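Local coordinates for protein HTH-type transcriptional regulator PrpR (Mycobacterium tuberculosis, PDB 6D2S) that regulates expression of the enzymes that break down short-chain fatty acids through the glyoxylate and methylcitrate cycles, and is needed to assimilate cholesterol-derived propionate, at residues R139-A144 with H168-L173; F134-R139 with F159-E164. All blocks are in the same frame, centred on the assembly; numbering follows the deposited sequence.

Both contacts lie in the IrrE N-terminal-like part of PrpR, their centres about 8 Å apart, and R139 of helix 138-147 belongs to both residue ranges by sequence. Contact 1 packs that helix against the end region of helix 163-170, and contact 2 packs the linker in front of it against the linker in front of helix 163-170. R169 joins them physically: its NE donates to O of L136 at 2.9 Å, and its NH2 packs 3.4 Å from CA of Y138. E140, beside F141 in the sequence, also packs on contact 2, its OE2 3.5 Å from CE1 of F159. The bound ions stay at a distance: a sodium ion about 13 Å from the L173 side chain, a calcium ion about 10 Å from that of V161.

Contact 1. Residues R139-A144 with H168-L173; sequences REFHRA and HRLSTL
F141 and R169 make the tight half of this interface. CG of R169 sits over one face of the phenyl ring, 3.3 Å from CE2 of F141, and CB of R169 lies close behind it. Since chi1 of F141 is -179°, its ring carbon CG stands opposite the backbone N and the ring is carried off helix 138-147 toward its partner. The guanidinium plane of R169 is only 14° from the ring plane, yet it lies well to the side of the ring, so the aliphatic stem does the touching. Two leucines add to this packing, both running at about a right angle to F141: CD2 of L170 is 3.7 Å from CE2 of F141, and CD1 of L173 is 4.1 Å from that same atom. Within the IrrE N-terminal-like part of the chain, this is a helix packed on the C-terminal part of another and on the type I turn from L170 to L173; the leucines at the two ends of the turn both reach the one ring. T172 ties back to the preceding helical turn: its N and its OG1 both donate to R169 O, the latter at 2.7 Å. That OG1 in turn receives NH1 of R169 at 2.9 Å, a bent bond with an N-H...O angle of 142°, and NH1 also forms a salt bridge with D22, so the buried charge probably has good compensation. Looser packing is found at the partly exposed H142, whose imidazole meets L173 obliquely through CD2, 4.2 Å from CD1 of L173, while NE2 of H142 is bonded to the carbonyl of R179.

Contact 2. Residues F134-R139 with F159-E164; sequences FLLPYR and FGVGFE
The carbonyl oxygen of L136 accepts a hydrogen bond from NE of R169, while CD2 of L136 presses on F159. Two helix-linker-helix junctions of the IrrE N-terminal-like part meet here. In one, the chain leaves helix 116-135 at L136 and enters the next helix through P137 at its N-cap. In the other, G160 ends helix 152-159 with a positive phi of 76°, and G162 is the N-cap of helix 163-170. Apolar side chains join the junctions directly. CD2 of L136 is wedged against the root of F159, 3.4 Å from CG of F159 and equally near its CB, the two side chains passing each other at a slant. In L136 a chi1 of -53° sets CG opposite its own carbonyl carbon, and chi2 (167° to CD1) then turns CD2 toward F159. The same methyl reaches V161, where CG2 lies 4.2 Å from CD2 of L136. V161 thus serves both leucines, because its other methyl, CG1, faces L135, with CD2 of L135 at 4.0 Å. All four touching residues are buried, and neighbouring helices add to the packing: L39 of helix 39-51 packs on L135, while E140 and A144 of helix 138-147 pack on F159. An ethanediol molecule, probably from the crystallisation liquor, is bound about 6 Å from the V161 side chain. The F159 ring also approaches the backbone, its CD1 lying 4.1 Å from the carbonyl oxygen of L135.

Contact 1. Residues R139-A144 with H168-L173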
# COMPACT_ATOMS: atom_id res chain seq x y z
N ARG A 139 -14.60 -0.99 -1.54
CA ARG A 139 -15.69 -1.79 -0.99
C ARG A 139 -15.42 -3.27 -1.17
O ARG A 139 -15.69 -4.08 -0.27
CB ARG A 139 -17.02 -1.41 -1.63
CG ARG A 139 -17.55 -0.03 -1.24
CD ARG A 139 -18.94 0.18 -1.80
NE ARG A 139 -19.48 1.50 -1.49
CZ ARG A 139 -20.66 1.95 -1.90
NH1 ARG A 139 -21.44 1.17 -2.65
NH2 ARG A 139 -21.07 3.16 -1.57
N GLU A 140 -14.91 -3.66 -2.34
CA GLU A 140 -14.60 -5.06 -2.58
C GLU A 140 -13.50 -5.54 -1.64
O GLU A 140 -13.59 -6.64 -1.08
CB GLU A 140 -14.17 -5.25 -4.04
CG GLU A 140 -13.76 -6.68 -4.37
CD GLU A 140 -13.40 -6.87 -5.84
OE1 GLU A 140 -13.83 -6.06 -6.69
OE2 GLU A 140 -12.67 -7.84 -6.14
N PHE A 141 -12.45 -4.73 -1.45
CA PHE A 141 -11.35 -5.13 -0.58
C PHE A 141 -11.80 -5.19 0.87
O PHE A 141 -11.46 -6.13 1.60
CB PHE A 141 -10.19 -4.14 -0.75
CG PHE A 141 -8.99 -4.48 0.08
CD1 PHE A 141 -8.18 -5.55 -0.26
CD2 PHE A 141 -8.67 -3.70 1.20
CE1 PHE A 141 -7.06 -5.87 0.52
CE2 PHE A 141 -7.55 -4.01 1.97
CZ PHE A 141 -6.76 -5.10 1.64
N HIS A 142 -12.57 -4.19 1.31
CA HIS A 142 -13.10 -4.18 2.67
C HIS A 142 -13.95 -5.41 2.93
O HIS A 142 -13.79 -6.09 3.95
CB HIS A 142 -13.90 -2.90 2.91
CG HIS A 142 -14.44 -2.77 4.31
ND1 HIS A 142 -15.68 -3.26 4.68
CD2 HIS A 142 -13.92 -2.20 5.42
CE1 HIS A 142 -15.89 -2.99 5.95
NE2 HIS A 142 -14.84 -2.34 6.43
N ARG A 143 -14.86 -5.72 2.00
CA ARG A 143 -15.69 -6.91 2.13
C ARG A 143 -14.83 -8.17 2.20
O ARG A 143 -15.09 -9.06 3.01
CB ARG A 143 -16.68 -6.99 0.97
CG ARG A 143 -17.61 -8.20 1.00
CD ARG A 143 -18.67 -8.11 -0.11
NE ARG A 143 -18.09 -8.19 -1.46
CZ ARG A 143 -17.95 -7.15 -2.28
NH1 ARG A 143 -18.33 -5.94 -1.90
NH2 ARG A 143 -17.42 -7.32 -3.48
N ALA A 144 -13.78 -8.24 1.37
CA ALA A 144 -12.92 -9.42 1.38
C ALA A 144 -12.14 -9.52 2.68
O ALA A 144 -11.95 -10.62 3.22
CB ALA A 144 -11.95 -9.37 0.19
N HIS A 168 -0.43 -2.25 3.57
CA HIS A 168 -0.61 -0.82 3.40
C HIS A 168 -2.07 -0.49 3.13
O HIS A 168 -2.63 0.44 3.72
CB HIS A 168 0.28 -0.27 2.29
CG HIS A 168 0.25 1.23 2.22
ND1 HIS A 168 -0.73 1.92 1.55
CD2 HIS A 168 1.05 2.16 2.79
CE1 HIS A 168 -0.52 3.22 1.69
NE2 HIS A 168 0.55 3.39 2.44
N ARG A 169 -2.73 -1.26 2.26
CA ARG A 169 -4.13 -0.98 1.99
C ARG A 169 -5.00 -1.14 3.24
O ARG A 169 -5.92 -0.35 3.48
CB ARG A 169 -4.66 -1.87 0.86
CG ARG A 169 -6.06 -1.50 0.42
CD ARG A 169 -6.07 -0.15 -0.33
NE ARG A 169 -7.35 0.10 -1.02
CZ ARG A 169 -8.09 1.21 -0.90
NH1 ARG A 169 -7.71 2.18 -0.07
NH2 ARG A 169 -9.21 1.35 -1.60
N LEU A 170 -4.74 -2.18 4.04
CA LEU A 170 -5.52 -2.34 5.27
C LEU A 170 -5.38 -1.10 6.15
O LEU A 170 -6.35 -0.68 6.81
CB LEU A 170 -5.08 -3.60 6.02
CG LEU A 170 -5.45 -4.95 5.39
CD1 LEU A 170 -4.73 -6.10 6.10
CD2 LEU A 170 -6.97 -5.16 5.47
N SER A 171 -4.21 -0.48 6.15
CA SER A 171 -3.98 0.70 6.98
C SER A 171 -4.62 1.97 6.41
O SER A 171 -4.56 3.01 7.07
CB SER A 171 -2.47 0.94 7.15
OG SER A 171 -1.90 1.58 6.02
N THR A 172 -5.23 1.91 5.23
CA THR A 172 -5.92 3.06 4.65
C THR A 172 -7.44 2.99 4.79
O THR A 172 -8.12 3.86 4.25
CB THR A 172 -5.59 3.22 3.15
OG1 THR A 172 -6.14 2.12 2.40
CG2 THR A 172 -4.07 3.31 2.93
N LEU A 173 -8.00 1.96 5.44
CA LEU A 173 -9.45 1.76 5.43
C LEU A 173 -10.14 2.66 6.46
O LEU A 173 -10.77 2.21 7.41
CB LEU A 173 -9.79 0.29 5.66
CG LEU A 173 -9.22 -0.67 4.61
CD1 LEU A 173 -9.75 -2.08 4.83
CD2 LEU A 173 -9.52 -0.18 3.18

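Contact 2. Residues F134-R139 with F159-E164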
# COMPACT_ATOMS: atom_id res chain seq x y z
N PHE A 134 -6.72 1.35 -6.69
CA PHE A 134 -7.24 0.79 -7.93
C PHE A 134 -7.14 -0.74 -7.94
O PHE A 134 -8.10 -1.44 -8.29
CB PHE A 134 -6.48 1.39 -9.13
CG PHE A 134 -7.15 1.14 -10.45
CD1 PHE A 134 -7.07 -0.10 -11.06
CD2 PHE A 134 -7.89 2.14 -11.07
CE1 PHE A 134 -7.71 -0.35 -12.26
CE2 PHE A 134 -8.53 1.88 -12.27
CZ PHE A 134 -8.43 0.64 -12.87
N LEU A 135 -5.96 -1.27 -7.58
CA LEU A 135 -5.78 -2.72 -7.48
C LEU A 135 -6.67 -3.33 -6.42
O LEU A 135 -7.08 -4.49 -6.54
CB LEU A 135 -4.32 -3.04 -7.15
CG LEU A 135 -3.39 -3.17 -8.36
CD1 LEU A 135 -3.42 -1.89 -9.19
CD2 LEU A 135 -2.00 -3.49 -7.88
N LEU A 136 -6.94 -2.59 -5.34
CA LEU A 136 -7.71 -3.08 -4.21
C LEU A 136 -8.87 -2.12 -3.99
O LEU A 136 -8.86 -1.30 -3.06
CB LEU A 136 -6.83 -3.20 -2.97
CG LEU A 136 -5.56 -4.02 -3.22
CD1 LEU A 136 -4.55 -3.84 -2.06
CD2 LEU A 136 -5.93 -5.50 -3.43
N PRO A 137 -9.88 -2.18 -4.86
CA PRO A 137 -10.98 -1.21 -4.77
C PRO A 137 -11.69 -1.32 -3.43
O PRO A 137 -11.93 -2.41 -2.91
CB PRO A 137 -11.89 -1.61 -5.95
CG PRO A 137 -11.52 -3.02 -6.28
CD PRO A 137 -10.04 -3.11 -5.99
N TYR A 138 -12.05 -0.16 -2.88
CA TYR A 138 -12.33 -0.06 -1.45
C TYR A 138 -13.39 -1.06 -0.98
O TYR A 138 -13.15 -1.86 -0.07
CB TYR A 138 -12.74 1.37 -1.08
CG TYR A 138 -12.68 1.62 0.41
CD1 TYR A 138 -13.67 1.12 1.26
CD2 TYR A 138 -11.63 2.35 0.97
CE1 TYR A 138 -13.62 1.33 2.63
CE2 TYR A 138 -11.57 2.56 2.36
CZ TYR A 138 -12.57 2.05 3.17
OH TYR A 138 -12.53 2.26 4.53
N ARG A 139 -14.60 -0.99 -1.54
CA ARG A 139 -15.69 -1.79 -0.99
C ARG A 139 -15.42 -3.27 -1.17
O ARG A 139 -15.69 -4.08 -0.27
CB ARG A 139 -17.02 -1.41 -1.63
CG ARG A 139 -17.55 -0.03 -1.24
CD ARG A 139 -18.94 0.18 -1.80
NE ARG A 139 -19.48 1.50 -1.49
CZ ARG A 139 -20.66 1.95 -1.90
NH1 ARG A 139 -21.44 1.17 -2.65
NH2 ARG A 139 -21.07 3.16 -1.57
N PHE A 159 -6.26 -11.17 -4.46
CA PHE A 159 -6.13 -10.02 -5.36
C PHE A 159 -4.86 -10.06 -6.19
O PHE A 159 -4.72 -9.24 -7.11
CB PHE A 159 -6.19 -8.71 -4.56
CG PHE A 159 -7.55 -8.45 -3.99
CD1 PHE A 159 -8.53 -7.83 -4.75
CD2 PHE A 159 -7.87 -8.87 -2.71
CE1 PHE A 159 -9.79 -7.60 -4.24
CE2 PHE A 159 -9.14 -8.64 -2.18
CZ PHE A 159 -10.11 -8.01 -2.95
N GLY A 160 -3.96 -11.00 -5.93
CA GLY A 160 -2.74 -11.14 -6.70
C GLY A 160 -1.67 -10.12 -6.38
O GLY A 160 -0.91 -9.72 -7.28
N VAL A 161 -1.58 -9.67 -5.13
CA VAL A 161 -0.64 -8.63 -4.74
C VAL A 161 0.21 -9.13 -3.57
O VAL A 161 -0.10 -10.14 -2.93
CB VAL A 161 -1.35 -7.31 -4.38
CG1 VAL A 161 -2.13 -6.80 -5.59
CG2 VAL A 161 -2.29 -7.51 -3.19
N GLY A 162 1.29 -8.40 -3.30
CA GLY A 162 2.22 -8.80 -2.27
C GLY A 162 1.79 -8.42 -0.86
O GLY A 162 0.87 -7.64 -0.64
N PHE A 163 2.49 -9.01 0.11
CA PHE A 163 2.16 -8.87 1.52
C PHE A 163 2.12 -7.41 1.97
O PHE A 163 1.17 -6.97 2.62
CB PHE A 163 3.17 -9.67 2.34
CG PHE A 163 2.78 -9.86 3.78
CD1 PHE A 163 3.17 -8.94 4.74
CD2 PHE A 163 2.05 -10.97 4.18
CE1 PHE A 163 2.83 -9.12 6.07
CE2 PHE A 163 1.71 -11.16 5.51
CZ PHE A 163 2.10 -10.23 6.45
N GLU A 164 3.16 -6.63 1.63
CA GLU A 164 3.16 -5.24 2.10
C GLU A 164 2.10 -4.41 1.38
O GLU A 164 1.61 -3.42 1.94
CB GLU A 164 4.54 -4.60 1.96
CG GLU A 164 5.00 -4.34 0.53
CD GLU A 164 5.78 -5.51 -0.06
OE1 GLU A 164 5.48 -6.68 0.28
OE2 GLU A 164 6.70 -5.24 -0.86